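Local coordinates for uncharacterized protein (Cricetid herpesvirus 2, PDB 4ZKQ), which probably binds chemokines as a viral decoy receptor, which would keep them from the receptors of the host, at residues D106-V109 / E115-V118; H219-Y222 / L227-G230; V329-G334 / V339-M344. One frame throughout, in Å; residues are numbered along the deposited sequence.

Contact 1 of 3, residues D106-V109 / E115-V118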
ATOM      1  N   ASP A 106     -10.712  -6.175 -25.258  1.00 23.96           N
ATOM      2  CA  ASP A 106      -9.406  -5.626 -25.607  1.00 24.29           C
ATOM      3  C   ASP A 106      -8.589  -5.238 -24.375  1.00 21.69           C
ATOM      4  O   ASP A 106      -7.389  -4.983 -24.475  1.00 24.54           O
ATOM      5  CB  ASP A 106      -9.573  -4.405 -26.511  1.00 29.09           C
ATOM      6  CG  ASP A 106     -10.063  -4.769 -27.898  1.00 35.42           C
ATOM      7  OD1 ASP A 106      -9.590  -5.785 -28.451  1.00 29.47           O
ATOM      8  OD2 ASP A 106     -10.924  -4.041 -28.430  1.00 37.38           O
ATOM      9  N   LEU A 107      -9.249  -5.168 -23.222  1.00 22.84           N
ATOM     10  CA  LEU A 107      -8.572  -4.844 -21.966  1.00 19.98           C
ATOM     11  C   LEU A 107      -8.036  -6.097 -21.299  1.00 17.43           C
ATOM     12  O   LEU A 107      -8.773  -7.060 -21.102  1.00 19.35           O
ATOM     13  CB  LEU A 107      -9.534  -4.132 -21.009  1.00 22.61           C
ATOM     14  CG  LEU A 107      -9.059  -3.913 -19.569  1.00 22.73           C
ATOM     15  CD1 LEU A 107      -7.922  -2.898 -19.509  1.00 19.52           C
ATOM     16  CD2 LEU A 107     -10.229  -3.483 -18.688  1.00 19.07           C
ATOM     17  N   THR A 108      -6.758  -6.080 -20.932  1.00 18.65           N
ATOM     18  CA  THR A 108      -6.213  -7.125 -20.082  1.00 21.89           C
ATOM     19  C   THR A 108      -5.488  -6.523 -18.881  1.00 19.99           C
ATOM     20  O   THR A 108      -5.060  -5.367 -18.903  1.00 18.02           O
ATOM     21  CB  THR A 108      -5.252  -8.043 -20.850  1.00 22.66           C
ATOM     22  OG1 THR A 108      -4.134  -7.282 -21.320  1.00 21.58           O
ATOM     23  CG2 THR A 108      -5.971  -8.705 -22.037  1.00 23.41           C
ATOM     24  N   VAL A 109      -5.363  -7.321 -17.829  1.00 19.59           N
ATOM     25  CA  VAL A 109      -4.634  -6.907 -16.649  1.00 16.25           C
ATOM     26  C   VAL A 109      -3.865  -8.084 -16.108  1.00 17.12           C
ATOM     27  O   VAL A 109      -4.232  -9.234 -16.344  1.00 16.08           O
ATOM     28  CB  VAL A 109      -5.567  -6.357 -15.538  1.00 19.34           C
ATOM     29  CG1 VAL A 109      -6.469  -5.275 -16.077  1.00 18.47           C
ATOM     30  CG2 VAL A 109      -6.407  -7.468 -14.916  1.00 22.71           C
ATOM     31  N   GLU A 115      -2.174 -14.266 -13.999  1.00 17.29           N
ATOM     32  CA  GLU A 115      -1.676 -14.074 -15.356  1.00 25.32           C
ATOM     33  C   GLU A 115      -2.475 -13.042 -16.140  1.00 17.52           C
ATOM     34  O   GLU A 115      -3.631 -12.764 -15.822  1.00 16.30           O
ATOM     35  CB  GLU A 115      -1.712 -15.407 -16.112  1.00 32.07           C
ATOM     36  CG  GLU A 115      -3.135 -15.858 -16.474  1.00 33.74           C
ATOM     37  CD  GLU A 115      -3.198 -17.286 -16.987  1.00 67.95           C
ATOM     38  OE1 GLU A 115      -2.134 -17.854 -17.316  1.00 56.46           O
ATOM     39  OE2 GLU A 115      -4.317 -17.840 -17.057  1.00 63.84           O
ATOM     40  N   GLU A 116      -1.858 -12.493 -17.186  1.00 16.87           N
ATOM     41  CA  GLU A 116      -2.549 -11.564 -18.072  1.00 16.96           C
ATOM     42  C   GLU A 116      -3.837 -12.170 -18.596  1.00 19.27           C
ATOM     43  O   GLU A 116      -3.849 -13.273 -19.133  1.00 21.46           O
ATOM     44  CB  GLU A 116      -1.657 -11.148 -19.246  1.00 19.83           C
ATOM     45  CG  GLU A 116      -2.357 -10.158 -20.165  1.00 21.91           C
ATOM     46  CD  GLU A 116      -1.545  -9.780 -21.383  1.00 25.39           C
ATOM     47  OE1 GLU A 116      -0.470 -10.382 -21.613  1.00 19.44           O
ATOM     48  OE2 GLU A 116      -1.998  -8.879 -22.110  1.00 24.11           O
ATOM     49  N   HIS A 117      -4.926 -11.427 -18.436  1.00 16.19           N
ATOM     50  CA  HIS A 117      -6.252 -11.925 -18.765  1.00 15.28           C
ATOM     51  C   HIS A 117      -7.208 -10.764 -18.954  1.00 18.19           C
ATOM     52  O   HIS A 117      -6.959  -9.668 -18.465  1.00 18.49           O
ATOM     53  CB  HIS A 117      -6.774 -12.829 -17.646  1.00 16.60           C
ATOM     54  CG  HIS A 117      -7.141 -12.077 -16.405  1.00 13.66           C
ATOM     55  ND1 HIS A 117      -6.202 -11.565 -15.538  1.00 16.36           N
ATOM     56  CD2 HIS A 117      -8.349 -11.720 -15.898  1.00 16.29           C
ATOM     57  CE1 HIS A 117      -6.810 -10.938 -14.545  1.00 13.47           C
ATOM     58  NE2 HIS A 117      -8.113 -11.024 -14.742  1.00 15.71           N
ATOM     59  N   VAL A 118      -8.308 -11.013 -19.647  1.00 19.47           N
ATOM     60  CA  VAL A 118      -9.410 -10.063 -19.700  1.00 20.26           C
ATOM     61  C   VAL A 118     -10.140 -10.099 -18.357  1.00 18.45           C
ATOM     62  O   VAL A 118     -10.681 -11.144 -17.990  1.00 19.93           O
ATOM     63  CB  VAL A 118     -10.395 -10.398 -20.835  1.00 19.15           C
ATOM     64  CG1 VAL A 118     -11.583  -9.453 -20.826  1.00 20.44           C
ATOM     65  CG2 VAL A 118      -9.690 -10.356 -22.180  1.00 23.65           C
TER
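Thr108 carries OG1 in the cleft between its backbone N and carbonyl carbon (chi1 62°), and Glu116 reaches it with an extended chain whose CG lies opposite the backbone N (chi1 -179°). The two groups meet beside an antiparallel beta bridge, that of Val109 with His117; the chain turns after strand 108-111 and comes back into strand 117-125. It turns a corner at Glu116, and the bridge joins edge strands of two sheets. OG1 of Thr108 donates to OE2 of Glu116 at 2.8 Å, on the lone pair that faces away from OE1. OE1 accepts from the backbone N of Met259, so each carboxylate oxygen has a partner. This would hold the carboxylate in place.

Val109 and His117 form a hydrogen-bonded pair. Val109 N gives to His117 O at 2.9 Å, and His117 N returns to Val109 O at 3.1 Å. His117 O is also approached by CA of Thr108 at 3.1 Å. The side chains of Val109 and His117 lie on the same face of the sheet, and both touch Ala138 of strand 132-143. Methyl CG2 of Val109 meets the imidazole at CE1, 3.5 Å away. Val118 lies beside Thr108, and its CA points a hydrogen at Leu107 O. That carbonyl oxygen is buried here without a hydrogen-bond partner. ND1 of His117 is held within its own segment, donating to Glu115 O at 2.9 Å, with the oxygen 16° out of the ring plane.

Contact 2 of 3, residues H219-Y222 / L227-G230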
ATOM      1  N   HIS A 219       6.395  13.341   6.844  1.00 18.10           N
ATOM      2  CA  HIS A 219       6.775  12.045   7.387  1.00 16.61           C
ATOM      3  C   HIS A 219       8.009  12.179   8.256  1.00 20.43           C
ATOM      4  O   HIS A 219       8.895  12.988   7.980  1.00 19.41           O
ATOM      5  CB  HIS A 219       7.023  11.041   6.260  1.00 21.56           C
ATOM      6  CG  HIS A 219       8.064  11.481   5.281  1.00 28.41           C
ATOM      7  ND1 HIS A 219       9.390  11.117   5.388  1.00 27.77           N
ATOM      8  CD2 HIS A 219       7.980  12.270   4.183  1.00 22.71           C
ATOM      9  CE1 HIS A 219      10.074  11.653   4.398  1.00 26.34           C
ATOM     10  NE2 HIS A 219       9.243  12.358   3.649  1.00 29.23           N
ATOM     11  N   ARG A 220       8.033  11.394   9.324  1.00 15.49           N
ATOM     12  CA  ARG A 220       9.192  11.280  10.197  1.00 22.23           C
ATOM     13  C   ARG A 220       9.388   9.820  10.548  1.00 22.45           C
ATOM     14  O   ARG A 220       8.417   9.072  10.712  1.00 19.85           O
ATOM     15  CB  ARG A 220       9.013  12.128  11.457  1.00 22.19           C
ATOM     16  CG  ARG A 220       9.244  13.599  11.207  1.00 25.68           C
ATOM     17  CD  ARG A 220       8.967  14.447  12.424  1.00 34.28           C
ATOM     18  NE  ARG A 220       7.539  14.568  12.699  1.00 46.04           N
ATOM     19  CZ  ARG A 220       7.014  15.432  13.563  1.00 44.42           C
ATOM     20  NH1 ARG A 220       7.799  16.263  14.237  1.00 56.89           N
ATOM     21  NH2 ARG A 220       5.702  15.469  13.748  1.00 45.52           N
ATOM     22  N   LEU A 221      10.649   9.413  10.634  1.00 17.00           N
ATOM     23  CA  LEU A 221      10.997   8.049  10.989  1.00 17.27           C
ATOM     24  C   LEU A 221      11.916   8.070  12.195  1.00 22.63           C
ATOM     25  O   LEU A 221      12.901   8.812  12.219  1.00 21.79           O
ATOM     26  CB  LEU A 221      11.669   7.335   9.817  1.00 20.08           C
ATOM     27  CG  LEU A 221      12.138   5.909  10.102  1.00 23.79           C
ATOM     28  CD1 LEU A 221      10.978   5.009  10.514  1.00 27.43           C
ATOM     29  CD2 LEU A 221      12.853   5.344   8.890  1.00 27.02           C
ATOM     30  N   TYR A 222      11.571   7.265  13.192  1.00 21.57           N
ATOM     31  CA  TYR A 222      12.323   7.185  14.436  1.00 24.42           C
ATOM     32  C   TYR A 222      12.792   5.770  14.724  1.00 23.70           C
ATOM     33  O   TYR A 222      12.202   4.797  14.258  1.00 22.75           O
ATOM     34  CB  TYR A 222      11.476   7.631  15.622  1.00 22.26           C
ATOM     35  CG  TYR A 222      10.867   9.006  15.545  1.00 24.09           C
ATOM     36  CD1 TYR A 222       9.725   9.241  14.790  1.00 26.31           C
ATOM     37  CD2 TYR A 222      11.398  10.058  16.279  1.00 27.29           C
ATOM     38  CE1 TYR A 222       9.152  10.497  14.740  1.00 27.71           C
ATOM     39  CE2 TYR A 222      10.833  11.313  16.238  1.00 28.53           C
ATOM     40  CZ  TYR A 222       9.709  11.527  15.470  1.00 33.33           C
ATOM     41  OH  TYR A 222       9.147  12.780  15.427  1.00 36.64           O
ATOM     42  N   LEU A 227      15.273  10.595  16.074  1.00 38.72           N
ATOM     43  CA  LEU A 227      14.767  10.875  14.735  1.00 31.69           C
ATOM     44  C   LEU A 227      15.798  10.492  13.684  1.00 37.49           C
ATOM     45  O   LEU A 227      16.916  11.004  13.683  1.00 37.85           O
ATOM     46  CB  LEU A 227      14.406  12.351  14.602  1.00 32.20           C
ATOM     47  CG  LEU A 227      13.911  12.810  13.229  1.00 29.66           C
ATOM     48  CD1 LEU A 227      12.542  12.214  12.912  1.00 32.56           C
ATOM     49  CD2 LEU A 227      13.862  14.323  13.181  1.00 38.80           C
ATOM     50  N   MET A 228      15.414   9.578  12.799  1.00 23.38           N
ATOM     51  CA  MET A 228      16.303   9.084  11.756  1.00 30.19           C
ATOM     52  C   MET A 228      16.196   9.926  10.484  1.00 41.13           C
ATOM     53  O   MET A 228      17.207  10.318   9.905  1.00 44.31           O
ATOM     54  CB  MET A 228      15.984   7.621  11.452  1.00 36.35           C
ATOM     55  CG  MET A 228      16.010   6.723  12.686  1.00 37.39           C
ATOM     56  SD  MET A 228      15.370   5.064  12.375  1.00 39.00           S
ATOM     57  CE  MET A 228      16.562   4.492  11.181  1.00 40.60           C
ATOM     58  N   THR A 229      14.970  10.209  10.054  1.00 26.80           N
ATOM     59  CA  THR A 229      14.761  11.008   8.854  1.00 28.04           C
ATOM     60  C   THR A 229      13.360  11.606   8.831  1.00 33.93           C
ATOM     61  O   THR A 229      12.493  11.216   9.614  1.00 22.66           O
ATOM     62  CB  THR A 229      14.979  10.174   7.580  1.00 32.47           C
ATOM     63  OG1 THR A 229      14.817  11.008   6.426  1.00 49.11           O
ATOM     64  CG2 THR A 229      13.991   9.014   7.511  1.00 33.34           C
ATOM     65  N   GLY A 230      13.152  12.565   7.935  1.00 26.40           N
ATOM     66  CA  GLY A 230      11.874  13.242   7.824  1.00 30.48           C
ATOM     67  C   GLY A 230      11.806  14.108   6.582  1.00 36.97           C
ATOM     68  O   GLY A 230      12.801  14.261   5.873  1.00 43.62           O
TER
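A classic beta bulge interrupts this antiparallel hairpin of strands 206-223 and 226-231. Met228 and Thr229 both face Leu221. Leu221 O accepts from Met228 N at 2.7 Å, in the carbonyl plane, and more weakly from Thr229 N at 3.3 Å. Leu221 N gives to Thr229 O at 2.8 Å. The bulge shifts the register by one, so Tyr222 pairs with Leu227 while Arg220 pairs with Gly230.

Arg220, Tyr222 and Leu227 share one face of the sheet. CD1 of Leu227 sits over a face of the Tyr222 ring, 4.0 Å from its centroid, in a CH-pi contact. The same methyl lies against CB of Arg220. The Tyr222 ring also makes a cation-pi contact with Arg392 of strand 388-395.

On the other face, CB of Leu221 packs on CG2 of Thr229 at 3.7 Å.

Met228 sends its CG away from its carbonyl carbon (chi1 -54°). Its SD lies 3.6 Å from C of Tyr222 and 4.0 Å from CG of Leu221. That side chain also touches Met273, Tyr275 and Cys278.

At the far end, CA of Gly230 is 3.0 Å from His219 O, a CA-H...O contact. The His219 ring lies obliquely against Gly230, and its NE2 is hydrogen-bonded to Val233 O. One carbonyl taking two successive N-H groups from the facing strand is typical of a classic bulge in an antiparallel hairpin.

Contact 3 of 3, residues V329-G334 / V339-M344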
ATOM      1  N   VAL A 329      -7.870   1.868  14.096  1.00 16.72           N
ATOM      2  CA  VAL A 329      -8.403   3.167  13.704  1.00 15.87           C
ATOM      3  C   VAL A 329      -8.668   3.983  14.960  1.00 16.92           C
ATOM      4  O   VAL A 329      -9.314   3.503  15.889  1.00 18.97           O
ATOM      5  CB  VAL A 329      -9.709   3.055  12.894  1.00 20.82           C
ATOM      6  CG1 VAL A 329     -10.035   4.394  12.239  1.00 29.09           C
ATOM      7  CG2 VAL A 329      -9.603   1.971  11.849  1.00 21.88           C
ATOM      8  N   ILE A 330      -8.173   5.215  14.980  1.00 15.21           N
ATOM      9  CA  ILE A 330      -8.287   6.068  16.151  1.00 14.91           C
ATOM     10  C   ILE A 330      -8.979   7.363  15.765  1.00 15.82           C
ATOM     11  O   ILE A 330      -8.335   8.294  15.279  1.00 19.57           O
ATOM     12  CB  ILE A 330      -6.915   6.391  16.775  1.00 15.18           C
ATOM     13  CG1 ILE A 330      -6.062   5.124  16.897  1.00 18.44           C
ATOM     14  CG2 ILE A 330      -7.110   7.056  18.133  1.00 22.43           C
ATOM     15  CD1 ILE A 330      -4.660   5.370  17.406  1.00 18.70           C
ATOM     16  N   PRO A 331     -10.304   7.426  15.960  1.00 19.82           N
ATOM     17  CA  PRO A 331     -10.994   8.678  15.643  1.00 17.28           C
ATOM     18  C   PRO A 331     -10.562   9.788  16.590  1.00 20.38           C
ATOM     19  O   PRO A 331     -10.125   9.490  17.706  1.00 20.35           O
ATOM     20  CB  PRO A 331     -12.471   8.324  15.830  1.00 25.85           C
ATOM     21  CG  PRO A 331     -12.464   7.236  16.834  1.00 21.68           C
ATOM     22  CD  PRO A 331     -11.208   6.443  16.582  1.00 19.45           C
ATOM     23  N   THR A 332     -10.663  11.038  16.148  1.00 22.38           N
ATOM     24  CA  THR A 332     -10.268  12.182  16.967  1.00 26.01           C
ATOM     25  C   THR A 332     -11.478  13.065  17.299  1.00 28.44           C
ATOM     26  O   THR A 332     -11.332  14.146  17.863  1.00 33.55           O
ATOM     27  CB  THR A 332      -9.180  13.034  16.268  1.00 24.95           C
ATOM     28  OG1 THR A 332      -9.688  13.551  15.031  1.00 22.98           O
ATOM     29  CG2 THR A 332      -7.921  12.195  16.002  1.00 24.16           C
ATOM     30  N   LYS A 333     -12.668  12.595  16.945  1.00 30.85           N
ATOM     31  CA  LYS A 333     -13.910  13.237  17.373  1.00 33.44           C
ATOM     32  C   LYS A 333     -14.992  12.169  17.464  1.00 33.33           C
ATOM     33  O   LYS A 333     -14.810  11.057  16.969  1.00 28.89           O
ATOM     34  CB  LYS A 333     -14.319  14.355  16.410  1.00 32.30           C
ATOM     35  CG  LYS A 333     -14.855  13.883  15.060  1.00 34.46           C
ATOM     36  CD  LYS A 333     -15.281  15.062  14.196  1.00 41.65           C
ATOM     37  CE  LYS A 333     -16.030  14.619  12.941  1.00 49.40           C
ATOM     38  NZ  LYS A 333     -15.129  14.273  11.805  1.00 56.49           N
ATOM     39  N   GLY A 334     -16.106  12.493  18.117  1.00 38.94           N
ATOM     40  CA  GLY A 334     -17.225  11.570  18.214  1.00 29.52           C
ATOM     41  C   GLY A 334     -17.125  10.623  19.397  1.00 24.93           C
ATOM     42  O   GLY A 334     -16.327  10.841  20.306  1.00 28.91           O
ATOM     43  N   VAL A 339      -9.829   6.666  21.306  1.00 27.13           N
ATOM     44  CA  VAL A 339      -9.750   5.274  21.746  1.00 24.64           C
ATOM     45  C   VAL A 339      -9.544   4.373  20.526  1.00 19.71           C
ATOM     46  O   VAL A 339     -10.412   4.325  19.655  1.00 20.57           O
ATOM     47  CB  VAL A 339     -11.022   4.832  22.495  1.00 27.81           C
ATOM     48  CG1 VAL A 339     -10.926   3.360  22.888  1.00 33.06           C
ATOM     49  CG2 VAL A 339     -11.247   5.703  23.723  1.00 30.44           C
ATOM     50  N   PRO A 340      -8.400   3.662  20.453  1.00 20.45           N
ATOM     51  CA  PRO A 340      -8.137   2.813  19.283  1.00 16.98           C
ATOM     52  C   PRO A 340      -9.170   1.714  19.068  1.00 22.42           C
ATOM     53  O   PRO A 340      -9.569   1.032  20.013  1.00 24.43           O
ATOM     54  CB  PRO A 340      -6.761   2.201  19.591  1.00 21.13           C
ATOM     55  CG  PRO A 340      -6.120   3.148  20.519  1.00 26.08           C
ATOM     56  CD  PRO A 340      -7.243   3.686  21.368  1.00 26.09           C
ATOM     57  N   ARG A 341      -9.608   1.581  17.818  1.00 21.96           N
ATOM     58  CA  ARG A 341     -10.474   0.491  17.389  1.00 21.56           C
ATOM     59  C   ARG A 341      -9.655  -0.523  16.609  1.00 22.00           C
ATOM     60  O   ARG A 341      -9.145  -0.213  15.539  1.00 17.56           O
ATOM     61  CB  ARG A 341     -11.611   1.003  16.497  1.00 23.40           C
ATOM     62  CG  ARG A 341     -12.191   2.376  16.857  1.00 27.92           C
ATOM     63  CD  ARG A 341     -13.161   2.273  17.991  1.00 27.64           C
ATOM     64  NE  ARG A 341     -14.229   3.267  17.883  1.00 21.76           N
ATOM     65  CZ  ARG A 341     -14.248   4.451  18.492  1.00 23.63           C
ATOM     66  NH1 ARG A 341     -13.244   4.848  19.265  1.00 18.79           N
ATOM     67  NH2 ARG A 341     -15.289   5.251  18.324  1.00 23.67           N
ATOM     68  N   ARG A 342      -9.538  -1.732  17.137  1.00 21.20           N
ATOM     69  CA  ARG A 342      -8.832  -2.804  16.457  1.00 31.06           C
ATOM     70  C   ARG A 342      -9.577  -3.194  15.188  1.00 35.16           C
ATOM     71  O   ARG A 342     -10.807  -3.296  15.189  1.00 26.70           O
ATOM     72  CB  ARG A 342      -8.693  -3.999  17.390  1.00 33.35           C
ATOM     73  CG  ARG A 342      -7.568  -4.952  17.053  1.00 53.37           C
ATOM     74  CD  ARG A 342      -7.509  -6.082  18.076  1.00 77.33           C
ATOM     75  NE  ARG A 342      -7.428  -5.576  19.447  1.00 61.03           N
ATOM     76  CZ  ARG A 342      -7.505  -6.333  20.536  1.00 73.44           C
ATOM     77  NH1 ARG A 342      -7.670  -7.647  20.434  1.00 74.18           N
ATOM     78  NH2 ARG A 342      -7.419  -5.774  21.736  1.00 85.21           N
ATOM     79  N   ILE A 343      -8.844  -3.403  14.101  1.00 21.61           N
ATOM     80  CA  ILE A 343      -9.489  -3.684  12.826  1.00 21.95           C
ATOM     81  C   ILE A 343      -9.844  -5.164  12.698  1.00 30.08           C
ATOM     82  O   ILE A 343     -10.961  -5.507  12.289  1.00 32.66           O
ATOM     83  CB  ILE A 343      -8.616  -3.229  11.649  1.00 16.52           C
ATOM     84  CG1 ILE A 343      -8.648  -1.702  11.574  1.00 25.25           C
ATOM     85  CG2 ILE A 343      -9.133  -3.825  10.350  1.00 24.24           C
ATOM     86  CD1 ILE A 343      -7.833  -1.093  10.455  1.00 27.82           C
ATOM     87  N   MET A 344      -8.922  -6.052  13.055  1.00 27.80           N
ATOM     88  CA  MET A 344      -9.309  -7.463  13.082  1.00 46.76           C
ATOM     89  C   MET A 344      -9.730  -7.898  14.476  1.00 52.65           C
ATOM     90  O   MET A 344      -9.567  -7.153  15.443  1.00 50.46           O
ATOM     91  CB  MET A 344      -8.195  -8.360  12.571  1.00 43.72           C
ATOM     92  CG  MET A 344      -8.130  -8.415  11.052  1.00 53.95           C
ATOM     93  SD  MET A 344      -7.079  -9.724  10.380  1.00 92.83           S
ATOM     94  CE  MET A 344      -7.779  -9.887   8.731  1.00 46.10           C
TER
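This is a buried hairpin contact, in which the end of strand 324-330 pairs with the short strand 341-342. Val329 and Arg341 form the antiparallel hydrogen-bonded pair. Val329 N gives to Arg341 O at 2.8 Å, and Arg341 N gives to Val329 O at 2.7 Å.

The Arg341 chain bends at chi2 (-80°) and again at chi3, which folds its guanidinium back over Pro331. CG of Pro331 lies 3.3 Å above one face of that group, off-centre and nearest to NH1. The arginine chain runs nearly perpendicular to the proline. Roughly in the guanidinium plane, NH1 donates to a lone pair of Val339 O at 2.9 Å. NH1 is also hydrogen-bonded to Arg336 O and NH2 to Arg335 O, so the guanidinium ties down the loop between the two segments.

Apolar contacts flank the bridge. CG2 of Val329 meets CD1 of Ile343 at 3.8 Å. Ile330 and Pro340 run alongside each other, with CG1 of Ile330 4.0 Å from CB of Pro340. Pro340 also rests on Phe328, and Ile343 on Ala327. Strand 324-330 lies between strand 341-342 and strand 308-315, where Ile330 makes a backbone hydrogen bond with Val308.

Along the chain the contacts come in series: contact 1, then contact 2, then contact 3. Each joins parts of the chain that lie close in sequence. Contact 1 stands apart, its centre about 40 Å from that of contact 2 and 39 Å from that of contact 3, across the centre of the chain. It joins strands of two N-terminal sheets. Contacts 2 and 3 reach one later, mixed sheet, with centres about 24 Å apart and nearest atoms about 14 Å apart. Strands 388-395, 378-384 and 308-315 connect their hairpins in that sheet. The three contacts thus sample two separate beta-rich regions of this putative decoy receptor.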